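Local coordinates for antifreeze protein (Uncultured bacterium, PDB 6EIO) that binds ice, apparently through two faces of the molecule, and so probably restrains the growth of ice crystals as an antifreeze protein, at residues 40-44 with 58-63; 46-52 with 221-226; 94-98 with 176-180; 115-119 with 134-140. One frame throughout, in Å; residues are numbered along the deposited sequence.

Contact 1 (40-44 with 58-63); sequences AGSSV and LSPGTS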
loop_
_atom_site.group_PDB
_atom_site.type_symbol
_atom_site.label_atom_id
_atom_site.label_comp_id
_atom_site.label_asym_id
_atom_site.label_seq_id
_atom_site.Cartn_x
_atom_site.Cartn_y
_atom_site.Cartn_z
ATOM N N ALA A 40 7.414 4.207 -8.736
ATOM C CA ALA A 40 7.959 2.994 -9.320
ATOM C C ALA A 40 9.466 3.124 -9.492
ATOM O O ALA A 40 10.040 4.217 -9.425
ATOM C CB ALA A 40 7.296 2.693 -10.669
ATOM N N GLY A 41 10.094 1.984 -9.770
ATOM C CA GLY A 41 11.518 1.926 -10.037
ATOM C C GLY A 41 11.861 1.773 -11.508
ATOM O O GLY A 41 12.636 2.560 -12.051
ATOM N N SER A 42 11.307 0.758 -12.164
ATOM C CA SER A 42 11.744 0.445 -13.513
ATOM C C SER A 42 10.944 1.172 -14.589
ATOM O O SER A 42 11.532 1.650 -15.566
ATOM C CB SER A 42 11.713 -1.072 -13.735
ATOM O OG SER A 42 10.410 -1.588 -13.538
ATOM N N SER A 43 9.618 1.246 -14.447
ATOM C CA SER A 43 8.760 1.915 -15.416
ATOM C C SER A 43 7.369 2.041 -14.811
ATOM O O SER A 43 7.047 1.425 -13.793
ATOM C CB SER A 43 8.697 1.157 -16.743
ATOM O OG SER A 43 8.051 -0.094 -16.585
ATOM N N VAL A 44 6.553 2.851 -15.474
ATOM C CA VAL A 44 5.124 2.956 -15.207
ATOM C C VAL A 44 4.390 2.751 -16.522
ATOM O O VAL A 44 4.763 3.344 -17.537
ATOM C CB VAL A 44 4.749 4.322 -14.610
ATOM C CG1 VAL A 44 3.238 4.427 -14.437
ATOM C CG2 VAL A 44 5.466 4.530 -13.284
ATOM N N LEU A 58 9.175 8.209 -10.481
ATOM C CA LEU A 58 9.863 7.118 -11.161
ATOM C C LEU A 58 11.358 7.380 -11.077
ATOM O O LEU A 58 11.825 8.451 -11.467
ATOM C CB LEU A 58 9.417 7.021 -12.624
ATOM C CG LEU A 58 10.162 5.991 -13.464
ATOM C CD1 LEU A 58 9.921 4.561 -12.981
ATOM C CD2 LEU A 58 9.766 6.139 -14.925
ATOM N N SER A 59 12.103 6.389 -10.586
ATOM C CA SER A 59 13.557 6.460 -10.542
ATOM C C SER A 59 14.036 5.075 -10.162
ATOM O O SER A 59 13.467 4.492 -9.236
ATOM C CB SER A 59 14.001 7.461 -9.479
ATOM O OG SER A 59 15.399 7.364 -9.264
ATOM N N PRO A 60 15.075 4.517 -10.806
ATOM C CA PRO A 60 15.941 5.138 -11.816
ATOM C C PRO A 60 15.446 4.975 -13.255
ATOM O O PRO A 60 16.110 5.460 -14.172
ATOM C CB PRO A 60 17.251 4.372 -11.631
ATOM C CG PRO A 60 16.786 2.999 -11.239
ATOM C CD PRO A 60 15.601 3.213 -10.360
ATOM N N GLY A 61 14.331 4.286 -13.467
ATOM C CA GLY A 61 13.782 4.132 -14.802
ATOM C C GLY A 61 13.334 5.455 -15.402
ATOM O O GLY A 61 13.241 6.478 -14.724
ATOM N N THR A 62 13.036 5.426 -16.706
ATOM C CA THR A 62 12.699 6.645 -17.430
ATOM C C THR A 62 11.318 6.654 -18.075
ATOM O O THR A 62 10.800 7.746 -18.369
ATOM C CB THR A 62 13.742 6.905 -18.530
ATOM O OG1 THR A 62 13.797 5.777 -19.410
ATOM C CG2 THR A 62 15.115 7.136 -17.916
ATOM N N SER A 63 10.723 5.491 -18.320
ATOM C CA SER A 63 9.536 5.376 -19.155
ATOM C C SER A 63 8.264 5.370 -18.320
ATOM O O SER A 63 8.052 4.469 -17.495
ATOM C CB SER A 63 9.579 4.096 -19.978
ATOM O OG SER A 63 8.369 3.937 -20.695
HETATM O O HOH W 1 12.035 2.992 -17.927
HETATM O O HOH W 2 6.360 2.430 -19.714
#
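Ala40 and Leu58 pair in parallel with their CA atoms 4.9 Å apart, and beyond them both chains turn a corner, 58-63 spending two residues more on it than 40-44. Three backbone bonds hold the corners together, one of them within the turn. Ser59 N donates to Ala40 O at 3.2 Å. Gly61 N approaches Gly41 O at 2.8 Å, and further on Val44 N reaches Ser63 O at 3.0 Å. A cis peptide before Pro60 bends the longer corner. Gly61 is a sterically natural glycine, since a CB would run into the carbonyl oxygens of Ser42 and Gly41.

Leu58 is the main apolar partner. Its CG lies opposite the backbone N (chi1 175°), and the second torsion (65°) swings CD1 beneath the other corner. Leu58 CD1 meets Gly41 O at 3.5 Å and Ala40 CB at 4.0 Å. On the outer side, one water accepts a hydrogen bond from Ser63 N and donates to Ser42 O, filling in where the chains part. A second water donates to Val44 O and hydrogen-bonds Ser63 OG at 2.7 Å. Ser59 OG turns elsewhere, to Asn84 of helix 81-99, whose Lys87 also bonds Ser59 O. At this corner leucine lies inside and water outside; the parallel stacking of successive corners is characteristic of the beta-solenoid of this ice-binding family.

Contact 2 (46-52 with 221-226); sequences NTGATNI and MEGNTF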
loop_
_atom_site.group_PDB
_atom_site.type_symbol
_atom_site.label_atom_id
_atom_site.label_comp_id
_atom_site.label_asym_id
_atom_site.label_seq_id
_atom_site.Cartn_x
_atom_site.Cartn_y
_atom_site.Cartn_z
ATOM N N ASN A 46 0.340 2.739 -18.027
ATOM C CA ASN A 46 -1.069 2.966 -17.804
ATOM C C ASN A 46 -1.856 2.735 -19.084
ATOM O O ASN A 46 -1.417 3.075 -20.184
ATOM C CB ASN A 46 -1.323 4.390 -17.356
ATOM C CG ASN A 46 -2.784 4.637 -17.181
ATOM O OD1 ASN A 46 -3.399 4.037 -16.297
ATOM N ND2 ASN A 46 -3.379 5.433 -18.078
ATOM N N THR A 47 -3.067 2.210 -18.894
ATOM C CA THR A 47 -4.089 2.050 -19.912
ATOM C C THR A 47 -5.359 2.773 -19.457
ATOM O O THR A 47 -5.812 2.582 -18.318
ATOM C CB THR A 47 -4.370 0.523 -20.094
ATOM O OG1 THR A 47 -3.145 -0.115 -20.504
ATOM C CG2 THR A 47 -5.454 0.278 -21.129
ATOM N N GLY A 48 -5.945 3.573 -20.346
ATOM C CA GLY A 48 -7.236 4.167 -20.071
ATOM C C GLY A 48 -7.240 5.282 -19.028
ATOM O O GLY A 48 -6.217 5.827 -18.652
ATOM N N ALA A 49 -8.446 5.707 -18.602
ATOM C CA ALA A 49 -8.665 6.987 -17.890
ATOM C C ALA A 49 -8.355 6.968 -16.381
ATOM O O ALA A 49 -9.136 7.456 -15.551
ATOM C CB ALA A 49 -10.107 7.465 -18.098
ATOM N N THR A 50 -7.224 6.383 -16.026
ATOM C CA THR A 50 -6.720 6.448 -14.673
ATOM C C THR A 50 -6.617 7.894 -14.225
ATOM O O THR A 50 -6.264 8.778 -15.008
ATOM C CB THR A 50 -5.350 5.778 -14.639
ATOM O OG1 THR A 50 -5.563 4.378 -14.853
ATOM C CG2 THR A 50 -4.585 5.991 -13.326
ATOM N N ASN A 51 -6.921 8.124 -12.951
ATOM C CA ASN A 51 -6.735 9.434 -12.353
ATOM C C ASN A 51 -5.961 9.247 -11.057
ATOM O O ASN A 51 -6.371 8.460 -10.201
ATOM C CB ASN A 51 -8.074 10.123 -12.088
ATOM C CG ASN A 51 -7.899 11.599 -11.780
ATOM O OD1 ASN A 51 -7.870 12.429 -12.690
ATOM N ND2 ASN A 51 -7.792 11.939 -10.510
ATOM N N ILE A 52 -4.874 9.996 -10.919
ATOM C CA ILE A 52 -4.070 10.030 -9.695
ATOM C C ILE A 52 -4.194 11.418 -9.095
ATOM O O ILE A 52 -3.913 12.407 -9.774
ATOM C CB ILE A 52 -2.591 9.715 -9.994
ATOM C CG1 ILE A 52 -2.423 8.298 -10.542
ATOM C CG2 ILE A 52 -1.747 9.926 -8.747
ATOM C CD1 ILE A 52 -1.065 8.051 -11.180
ATOM N N MET A 221 -1.143 0.131 -14.381
ATOM C CA MET A 221 -2.451 0.651 -14.039
ATOM C C MET A 221 -3.384 0.518 -15.236
ATOM O O MET A 221 -2.960 0.607 -16.395
ATOM C CB MET A 221 -2.322 2.135 -13.614
ATOM C CG MET A 221 -1.586 2.326 -12.287
ATOM S SD MET A 221 -1.092 4.043 -11.989
ATOM C CE MET A 221 0.186 4.204 -13.220
ATOM N N GLU A 222 -4.663 0.324 -14.947
ATOM C CA GLU A 222 -5.693 0.323 -15.982
ATOM C C GLU A 222 -6.969 0.920 -15.383
ATOM O O GLU A 222 -7.607 0.331 -14.514
ATOM C CB GLU A 222 -5.916 -1.086 -16.530
ATOM C CG GLU A 222 -6.939 -1.095 -17.653
ATOM C CD GLU A 222 -6.930 -2.324 -18.563
ATOM O OE1 GLU A 222 -6.128 -3.246 -18.352
ATOM O OE2 GLU A 222 -7.760 -2.317 -19.498
ATOM N N GLY A 223 -7.331 2.118 -15.838
ATOM C CA GLY A 223 -8.566 2.739 -15.389
ATOM C C GLY A 223 -8.735 2.830 -13.885
ATOM O O GLY A 223 -9.826 2.574 -13.371
ATOM N N ASN A 224 -7.687 3.227 -13.168
ATOM C CA ASN A 224 -7.729 3.229 -11.716
ATOM C C ASN A 224 -7.983 4.615 -11.140
ATOM O O ASN A 224 -7.763 5.634 -11.793
ATOM C CB ASN A 224 -6.403 2.700 -11.156
ATOM C CG ASN A 224 -6.097 1.326 -11.675
ATOM O OD1 ASN A 224 -5.076 1.111 -12.336
ATOM N ND2 ASN A 224 -7.004 0.393 -11.395
ATOM N N THR A 225 -8.398 4.640 -9.871
ATOM C CA THR A 225 -8.472 5.877 -9.108
ATOM C C THR A 225 -7.529 5.768 -7.920
ATOM O O THR A 225 -7.677 4.868 -7.092
ATOM C CB THR A 225 -9.889 6.132 -8.603
ATOM O OG1 THR A 225 -10.751 6.129 -9.730
ATOM C CG2 THR A 225 -9.977 7.461 -7.842
ATOM N N PHE A 226 -6.582 6.701 -7.832
ATOM C CA PHE A 226 -5.651 6.785 -6.707
ATOM C C PHE A 226 -5.857 8.111 -5.991
ATOM O O PHE A 226 -5.841 9.171 -6.633
ATOM C CB PHE A 226 -4.191 6.754 -7.206
ATOM C CG PHE A 226 -3.767 5.455 -7.820
ATOM C CD1 PHE A 226 -3.929 5.215 -9.178
ATOM C CD2 PHE A 226 -3.172 4.483 -7.027
ATOM C CE1 PHE A 226 -3.508 4.004 -9.733
ATOM C CE2 PHE A 226 -2.782 3.268 -7.565
ATOM C CZ PHE A 226 -2.952 3.020 -8.911
HETATM O O HOH W 3 -1.920 -1.015 -18.363
HETATM O O HOH W 4 -10.233 6.031 -13.562
HETATM O O HOH W 5 -7.866 10.607 -8.045
#
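Thr50 sits where two stacked turns, 47-51 and 222-225, meet between parallel strand pairs (Asn46 with Met221, Ile52 with Phe226), joining an early coil of the beta-solenoid to its C-terminal coil. Thr50 CB rests 3.7 Å from Asn224 O. From there the side chain forks, and a chi1 of -69° sets OG1 beside its own backbone N. Thr50 OG1 accepts Asn224 N at 2.9 Å in a nearly straight bond (165°) and gives its own hydrogen to Asn46 OD1 at 2.6 Å. The methyl CG2 of Thr50 packs 3.5 Å from Asn224 O and reaches the edge of the Phe226 ring at CE1. A valine here would probably leave Asn224 N without its acceptor and Asn46 OD1 without the hydroxyl that steadies its amide.

That amide is also held at Asn46 ND2, which donates to Gly48 O at 2.9 Å and to Gly66 O of a further turn. The Asn224 amide braces its own turn: OD1 takes Glu222 N from above its carbonyl plane, while ND2 reaches Asp203 O and Ala206 O. Outside, Thr47 CG2 lies alongside the Glu222 carboxylate; inside, Ile52 CG1 packs 3.7 Å from Phe226 CD1. The Thr50 hydroxyl thus links Asn224 N to the Asn46 amide, and these polar bonds probably fix the turns where regular strand bonding lapses.

Contact 3 (94-98 with 176-180); sequences YNDAA and WQVSS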
loop_
_atom_site.group_PDB
_atom_site.type_symbol
_atom_site.label_atom_id
_atom_site.label_comp_id
_atom_site.label_asym_id
_atom_site.label_seq_id
_atom_site.Cartn_x
_atom_site.Cartn_y
_atom_site.Cartn_z
ATOM N N TYR A 94 10.670 0.329 3.784
ATOM C CA TYR A 94 10.536 -1.101 3.551
ATOM C C TYR A 94 11.337 -1.894 4.582
ATOM O O TYR A 94 10.847 -2.857 5.175
ATOM C CB TYR A 94 11.039 -1.393 2.139
ATOM C CG TYR A 94 11.019 -2.855 1.747
ATOM C CD1 TYR A 94 12.059 -3.712 2.112
ATOM C CD2 TYR A 94 9.972 -3.380 0.990
ATOM C CE1 TYR A 94 12.057 -5.044 1.722
ATOM C CE2 TYR A 94 9.966 -4.710 0.606
ATOM C CZ TYR A 94 11.004 -5.542 0.970
ATOM O OH TYR A 94 10.963 -6.844 0.570
ATOM N N ASN A 95 12.594 -1.497 4.782
ATOM C CA ASN A 95 13.453 -2.223 5.709
ATOM C C ASN A 95 12.947 -2.083 7.143
ATOM O O ASN A 95 13.004 -3.048 7.921
ATOM C CB ASN A 95 14.894 -1.728 5.590
ATOM C CG ASN A 95 15.580 -2.114 4.292
ATOM O OD1 ASN A 95 16.542 -1.427 3.868
ATOM N ND2 ASN A 95 15.160 -3.189 3.678
ATOM N N ASP A 96 12.460 -0.896 7.514
ATOM C CA ASP A 96 11.866 -0.685 8.832
ATOM C C ASP A 96 10.691 -1.634 9.028
ATOM O O ASP A 96 10.629 -2.406 9.992
ATOM C CB ASP A 96 11.445 0.802 8.904
ATOM C CG ASP A 96 10.686 1.199 10.159
ATOM O OD1 ASP A 96 10.690 0.450 11.143
ATOM O OD2 ASP A 96 10.051 2.276 10.125
ATOM N N ALA A 97 9.763 -1.614 8.081
ATOM C CA ALA A 97 8.586 -2.472 8.163
ATOM C C ALA A 97 8.976 -3.934 8.284
ATOM O O ALA A 97 8.420 -4.659 9.111
ATOM C CB ALA A 97 7.711 -2.252 6.929
ATOM N N ALA A 98 9.923 -4.387 7.455
ATOM C CA ALA A 98 10.279 -5.801 7.411
ATOM C C ALA A 98 11.006 -6.257 8.670
ATOM O O ALA A 98 10.977 -7.449 8.998
ATOM C CB ALA A 98 11.151 -6.073 6.187
ATOM N N TRP A 176 1.522 -2.230 4.205
ATOM C CA TRP A 176 1.683 -3.564 3.642
ATOM C C TRP A 176 3.095 -3.636 3.062
ATOM O O TRP A 176 3.382 -2.977 2.057
ATOM C CB TRP A 176 0.676 -3.826 2.517
ATOM C CG TRP A 176 -0.753 -3.503 2.802
ATOM C CD1 TRP A 176 -1.346 -2.269 2.725
ATOM C CD2 TRP A 176 -1.818 -4.426 3.122
ATOM N NE1 TRP A 176 -2.683 -2.356 3.012
ATOM C CE2 TRP A 176 -3.001 -3.665 3.245
ATOM C CE3 TRP A 176 -1.893 -5.815 3.286
ATOM C CZ2 TRP A 176 -4.236 -4.250 3.511
ATOM C CZ3 TRP A 176 -3.129 -6.392 3.564
ATOM C CH2 TRP A 176 -4.275 -5.612 3.678
ATOM N N GLN A 177 3.968 -4.429 3.682
ATOM C CA GLN A 177 5.321 -4.635 3.192
ATOM C C GLN A 177 5.318 -5.936 2.391
ATOM O O GLN A 177 5.022 -7.005 2.935
ATOM C CB GLN A 177 6.288 -4.695 4.386
ATOM C CG GLN A 177 7.718 -5.030 3.987
ATOM C CD GLN A 177 7.998 -6.514 3.949
ATOM O OE1 GLN A 177 7.595 -7.267 4.847
ATOM N NE2 GLN A 177 8.682 -6.949 2.896
ATOM N N VAL A 178 5.620 -5.830 1.098
ATOM C CA VAL A 178 5.454 -6.925 0.157
ATOM C C VAL A 178 6.832 -7.301 -0.386
ATOM O O VAL A 178 7.486 -6.498 -1.065
ATOM C CB VAL A 178 4.491 -6.521 -0.968
ATOM C CG1 VAL A 178 4.382 -7.634 -2.014
ATOM C CG2 VAL A 178 3.128 -6.149 -0.411
ATOM N N SER A 179 7.274 -8.536 -0.105
ATOM C CA SER A 179 8.637 -8.917 -0.447
ATOM C C SER A 179 8.814 -9.250 -1.919
ATOM O O SER A 179 9.954 -9.311 -2.391
ATOM C CB SER A 179 9.095 -10.090 0.415
ATOM O OG SER A 179 9.088 -9.771 1.795
ATOM N N SER A 180 7.723 -9.472 -2.648
ATOM C CA SER A 180 7.824 -9.625 -4.097
ATOM C C SER A 180 6.916 -8.592 -4.749
ATOM O O SER A 180 7.263 -7.407 -4.730
ATOM C CB SER A 180 7.676 -11.067 -4.558
ATOM O OG SER A 180 6.399 -11.503 -4.210
#
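Gln177 meets Tyr94, Ala97 and Ala98 where the long helix lies against the beta-solenoid, the arrangement of this ice-binding family. Helix 94-98 crosses strand 176-178 at about 100°, their axes 8.6 Å apart. Gln177 leaves the strand extended (chi1 175°), and a sharp bend at chi2 (-89°) brings its amide alongside Ala98 and the Tyr94 ring. Gln177 CB touches Ala97 CB at 3.8 Å. Gln177 CG lies over a face of the Tyr94 ring, a CH-pi contact 4.3 Å from the centroid, and Gln177 CD comes 3.9 Å from Ala98 CB. The amide stands nearly perpendicular to the ring, with Gln177 NE2 only 3.3 Å from Tyr94 CZ. It is tethered at both ends: Gln177 NE2 donates to Ser179 OG at 3.1 Å, and OE1 takes a weak bond from Ile151 N. Ser179 OG itself bonds Ile151 O on the neighbouring coil. A leucine here would probably leave Ser179 OG without its amide donor and Ile151 N without its weak acceptor. Tyr94 also has a cation-pi contact with Arg215. The ring reaches from the helix until Tyr94 CE2, at the ring edge, lies 3.5 Å from Val178 O.

Contact 4 (115-119 with 134-140); sequences LTLTP and DVTFDAL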
loop_
_atom_site.group_PDB
_atom_site.type_symbol
_atom_site.label_atom_id
_atom_site.label_comp_id
_atom_site.label_asym_id
_atom_site.label_seq_id
_atom_site.Cartn_x
_atom_site.Cartn_y
_atom_site.Cartn_z
ATOM N N LEU A 115 -11.941 -11.449 7.535
ATOM C CA LEU A 115 -11.294 -11.248 8.817
ATOM C C LEU A 115 -11.287 -9.778 9.208
ATOM O O LEU A 115 -11.229 -8.887 8.371
ATOM C CB LEU A 115 -9.853 -11.728 8.797
ATOM C CG LEU A 115 -9.652 -13.217 8.692
ATOM C CD1 LEU A 115 -8.159 -13.479 8.724
ATOM C CD2 LEU A 115 -10.358 -13.976 9.805
ATOM N N THR A 116 -11.323 -9.559 10.510
ATOM C CA THR A 116 -11.030 -8.283 11.125
ATOM C C THR A 116 -9.644 -8.332 11.742
ATOM O O THR A 116 -9.312 -9.237 12.501
ATOM C CB THR A 116 -12.042 -7.932 12.193
ATOM O OG1 THR A 116 -13.224 -7.510 11.534
ATOM C CG2 THR A 116 -11.518 -6.799 13.065
ATOM N N LEU A 117 -8.842 -7.359 11.397
ATOM C CA LEU A 117 -7.508 -7.180 11.951
ATOM C C LEU A 117 -7.534 -5.974 12.879
ATOM O O LEU A 117 -7.851 -4.859 12.458
ATOM C CB LEU A 117 -6.479 -6.994 10.839
ATOM C CG LEU A 117 -6.401 -8.124 9.820
ATOM C CD1 LEU A 117 -5.299 -7.850 8.811
ATOM C CD2 LEU A 117 -6.189 -9.467 10.509
ATOM N N THR A 118 -7.187 -6.206 14.135
ATOM C CA THR A 118 -7.027 -5.170 15.136
ATOM C C THR A 118 -5.581 -4.663 15.120
ATOM O O THR A 118 -4.723 -5.187 14.402
ATOM C CB THR A 118 -7.477 -5.733 16.494
ATOM O OG1 THR A 118 -6.877 -7.019 16.698
ATOM C CG2 THR A 118 -8.997 -5.917 16.528
ATOM N N PRO A 119 -5.279 -3.582 15.856
ATOM C CA PRO A 119 -3.973 -2.927 15.679
ATOM C C PRO A 119 -2.809 -3.828 16.046
ATOM O O PRO A 119 -2.893 -4.660 16.953
ATOM C CB PRO A 119 -4.059 -1.717 16.608
ATOM C CG PRO A 119 -5.540 -1.402 16.641
ATOM C CD PRO A 119 -6.180 -2.765 16.693
ATOM N N ASP A 134 -14.171 -9.422 2.319
ATOM C CA ASP A 134 -13.444 -8.179 2.522
ATOM C C ASP A 134 -12.604 -8.298 3.785
ATOM O O ASP A 134 -12.921 -9.078 4.672
ATOM C CB ASP A 134 -14.424 -7.024 2.675
ATOM C CG ASP A 134 -15.351 -6.905 1.483
ATOM O OD1 ASP A 134 -14.854 -7.001 0.346
ATOM O OD2 ASP A 134 -16.573 -6.721 1.694
ATOM N N VAL A 135 -11.532 -7.522 3.884
ATOM C CA VAL A 135 -10.748 -7.468 5.109
ATOM C C VAL A 135 -11.034 -6.139 5.794
ATOM O O VAL A 135 -11.062 -5.091 5.145
ATOM C CB VAL A 135 -9.244 -7.717 4.856
ATOM C CG1 VAL A 135 -8.628 -6.633 3.931
ATOM C CG2 VAL A 135 -8.490 -7.841 6.200
ATOM N N THR A 136 -11.260 -6.191 7.105
ATOM C CA THR A 136 -11.579 -5.003 7.885
ATOM C C THR A 136 -10.456 -4.719 8.868
ATOM O O THR A 136 -10.039 -5.611 9.607
ATOM C CB THR A 136 -12.899 -5.193 8.638
ATOM O OG1 THR A 136 -13.944 -5.415 7.696
ATOM C CG2 THR A 136 -13.248 -3.977 9.460
ATOM N N PHE A 137 -9.979 -3.481 8.867
ATOM C CA PHE A 137 -9.058 -2.994 9.887
ATOM C C PHE A 137 -9.886 -2.232 10.909
ATOM O O PHE A 137 -10.593 -1.291 10.547
ATOM C CB PHE A 137 -8.002 -2.093 9.253
ATOM C CG PHE A 137 -7.027 -2.876 8.417
ATOM C CD1 PHE A 137 -7.297 -3.219 7.104
ATOM C CD2 PHE A 137 -5.836 -3.287 8.955
ATOM C CE1 PHE A 137 -6.401 -3.988 6.389
ATOM C CE2 PHE A 137 -4.938 -4.028 8.224
ATOM C CZ PHE A 137 -5.221 -4.389 6.935
ATOM N N ASP A 138 -9.819 -2.665 12.167
ATOM C CA ASP A 138 -10.670 -2.128 13.223
ATOM C C ASP A 138 -9.763 -1.585 14.321
ATOM O O ASP A 138 -9.010 -2.334 14.945
ATOM C CB ASP A 138 -11.613 -3.217 13.730
ATOM C CG ASP A 138 -12.736 -2.699 14.613
ATOM O OD1 ASP A 138 -12.491 -1.749 15.400
ATOM O OD2 ASP A 138 -13.850 -3.282 14.511
ATOM N N ALA A 139 -9.797 -0.257 14.498
ATOM C CA ALA A 139 -8.936 0.427 15.457
ATOM C C ALA A 139 -9.526 0.480 16.863
ATOM O O ALA A 139 -8.909 1.064 17.758
ATOM C CB ALA A 139 -8.596 1.839 14.976
ATOM N N LEU A 140 -10.704 -0.100 17.076
ATOM C CA LEU A 140 -11.268 -0.239 18.422
ATOM C C LEU A 140 -11.465 1.109 19.111
ATOM O O LEU A 140 -11.484 1.181 20.348
ATOM C CB LEU A 140 -10.436 -1.185 19.290
ATOM C CG LEU A 140 -10.290 -2.602 18.725
ATOM C CD1 LEU A 140 -9.284 -3.385 19.537
ATOM C CD2 LEU A 140 -11.597 -3.338 18.644
HETATM O O HOH W 6 -14.120 -8.060 7.013
#
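Thr116 and Leu117 run parallel to Thr136 and Phe137, joined by three nearly straight backbone bonds: Thr136 N to Leu115 O (3.0 Å), Leu117 N to Thr136 O (2.8 Å) and Asp138 N to Leu117 O (3.0 Å). The two sides of this pairing differ sharply.

On the inner side, Leu117 and Phe137 lie side by side and point the same way. The tip CD1 of Leu117 settles 3.9 Å from Phe137 CE2 and equally close to CZ, approaching the ring at a slant. Phe137 is also met edge-to-face by Phe147, and Trp176 of strand 174-178 packs on it from a neighbouring coil. On the outer side the threonines carry the contact. With chi1 at -76°, Thr116 directs CG2 across to Asp138 CB at 3.6 Å, while its OG1 lies near Thr136 CB. Thr136 OG1 donates to a water that bonds in turn to the carbonyl oxygens of Leu115 and Asp134, so solvent bridges the start of the pair.

At the far end the chains turn. Asp138 OD1 accepts Leu140 N at 3.0 Å, closing an Asx turn at Leu140, whose phi is positive. Pro119 CD fits 3.4 Å from Asp138 O, and Thr118 CG2 reaches Leu140 CD1 at 3.9 Å. Strand 163-166 continues the pairing beyond 135-138. Short parallel strands in register from coil to coil, here with leucine, valine and phenylalanine within and threonines without, make one face of a beta-solenoid.

How the contacts relate
Contacts 1, 2 and 4 each stack coil on coil by parallel backbone bonds, whereas contact 3 sets the helix against the coils with side chains. Contacts 1 and 2 share strand 43-47, from its first residues to the turn that ends it; contact 4 lies about 34 Å from contact 1, centre to centre, across the molecule. Contact 3 is the buried one, while the others have a buried inner side and a solvent-facing outer side. Their corners differ: glycine and cis-proline with waters in contact 1, interlocked amides and a hydroxyl in contact 2, an Asx turn in contact 4. Contacts 3 and 4 meet in the interior through Trp176.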